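Local coordinates for protein 361aa long hypothetical D-aminopeptidase (Pyrococcus horikoshii, PDB 2DRH) that is of unconfirmed function but belongs to the S58 family of peptidases and may act as an aminopeptidase, at residues G168-G173 with G183-A188. Residues are numbered along the deposited sequence; the frame is centred on the assembly and turned at random.
Sequences GAVGAG and GGIGSA
I185 and G168 face each other as an antiparallel hydrogen-bonded pair and exchange two backbone bonds: G168 N donates a hydrogen bond to I185 O at 2.7 Å, and I185 N donates one to G168 O at 2.8 Å. The second bond is the straighter, with 169° at the hydrogen. Both amides and both carbonyls of the pair are thus satisfied inside the protein. It is a single bridge, and A169, at the centre of an inverse gamma turn, turns the chain just after it.

I185 buries more surface than any other residue here. Its CG1 is anti to the carbonyl carbon (chi1 -60°), which sets this branch against the loop, 3.6 Å from V170 O and 3.9 Å from G173 N. Those two loop atoms are themselves hydrogen-bonded to each other, so the isoleucine packs against a closed turn. A long branched hydrocarbon suits this place: it also meets H31 of strand 28-36 and L206 of strand 198-207.

Beside it the two backbones come unusually close, with G173 CA only 3.6 Å from G184 CA. Glycine suits both places because the backbones meet directly where a side chain would have to sit, G173 against G184 CA and I185 N, and G184 against G168 O. That oxygen, already the acceptor of I185 N and, weakly, of V170 N, also takes a CA-H...O contact from G184 CA at 3.4 Å. G168 and G184 also adopt backbone angles that strongly favour glycine.

The arrangement is an isolated antiparallel beta-bridge with glycine-to-glycine backbone packing, tying the loop after helix 151-160 to strand 184-193, which pairs antiparallel with strand 198-207 in the mixed sheet.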
loop_
_atom_site.group_PDB
_atom_site.type_symbol
_atom_site.label_atom_id
_atom_site.label_comp_id
_atom_site.label_asym_id
_atom_site.label_seq_id
_atom_site.Cartn_x
_atom_site.Cartn_y
_atom_site.Cartn_z
ATOM N N GLY A 168 -30.825 -9.545 -8.510
ATOM C CA GLY A 168 -30.771 -10.900 -9.032
ATOM C C GLY A 168 -29.994 -10.971 -10.334
ATOM O O GLY A 168 -28.995 -10.277 -10.502
ATOM N N ALA A 169 -30.455 -11.794 -11.269
ATOM C CA ALA A 169 -29.758 -11.944 -12.545
ATOM C C ALA A 169 -30.149 -10.853 -13.539
ATOM O O ALA A 169 -30.854 -11.102 -14.515
ATOM C CB ALA A 169 -30.040 -13.328 -13.132
ATOM N N VAL A 170 -29.673 -9.641 -13.287
ATOM C CA VAL A 170 -29.982 -8.507 -14.144
ATOM C C VAL A 170 -28.731 -7.649 -14.284
ATOM O O VAL A 170 -27.832 -7.720 -13.446
ATOM C CB VAL A 170 -31.137 -7.661 -13.529
ATOM C CG1 VAL A 170 -32.432 -8.490 -13.494
ATOM C CG2 VAL A 170 -30.768 -7.226 -12.112
ATOM N N GLY A 171 -28.668 -6.846 -15.341
ATOM C CA GLY A 171 -27.504 -6.002 -15.544
ATOM C C GLY A 171 -26.209 -6.802 -15.525
ATOM O O GLY A 171 -26.100 -7.840 -16.185
ATOM N N ALA A 172 -25.223 -6.328 -14.769
ATOM C CA ALA A 172 -23.947 -7.023 -14.682
ATOM C C ALA A 172 -24.097 -8.387 -14.003
ATOM O O ALA A 172 -23.263 -9.269 -14.183
ATOM C CB ALA A 172 -22.936 -6.165 -13.928
ATOM N N GLY A 173 -25.164 -8.565 -13.235
ATOM C CA GLY A 173 -25.363 -9.836 -12.557
ATOM C C GLY A 173 -25.967 -10.929 -13.423
ATOM O O GLY A 173 -25.931 -12.108 -13.067
ATOM N N GLY A 183 -25.970 -16.388 -9.269
ATOM C CA GLY A 183 -25.519 -15.208 -8.551
ATOM C C GLY A 183 -26.115 -13.967 -9.189
ATOM O O GLY A 183 -27.091 -14.067 -9.933
ATOM N N GLY A 184 -25.537 -12.799 -8.910
ATOM C CA GLY A 184 -26.044 -11.571 -9.502
ATOM C C GLY A 184 -25.964 -10.326 -8.630
ATOM O O GLY A 184 -25.047 -10.170 -7.828
ATOM N N ILE A 185 -26.938 -9.434 -8.795
ATOM C CA ILE A 185 -26.988 -8.191 -8.033
ATOM C C ILE A 185 -27.781 -8.369 -6.743
ATOM O O ILE A 185 -28.858 -8.964 -6.742
ATOM C CB ILE A 185 -27.643 -7.058 -8.864
ATOM C CG1 ILE A 185 -26.829 -6.802 -10.139
ATOM C CG2 ILE A 185 -27.767 -5.785 -8.024
ATOM C CD1 ILE A 185 -25.434 -6.238 -9.900
ATOM N N GLY A 186 -27.224 -7.867 -5.645
ATOM C CA GLY A 186 -27.880 -7.935 -4.351
ATOM C C GLY A 186 -27.698 -6.585 -3.677
ATOM O O GLY A 186 -26.734 -5.882 -3.964
ATOM N N SER A 187 -28.609 -6.194 -2.793
ATOM C CA SER A 187 -28.458 -4.903 -2.131
ATOM C C SER A 187 -29.154 -4.850 -0.779
ATOM O O SER A 187 -30.048 -5.645 -0.485
ATOM C CB SER A 187 -28.985 -3.778 -3.031
ATOM O OG SER A 187 -28.451 -2.520 -2.629
ATOM N N ALA A 188 -28.722 -3.911 0.051
ATOM C CA ALA A 188 -29.293 -3.743 1.378
ATOM C C ALA A 188 -28.725 -2.479 1.993
ATOM O O ALA A 188 -27.713 -1.963 1.527
ATOM C CB ALA A 188 -28.966 -4.955 2.258
#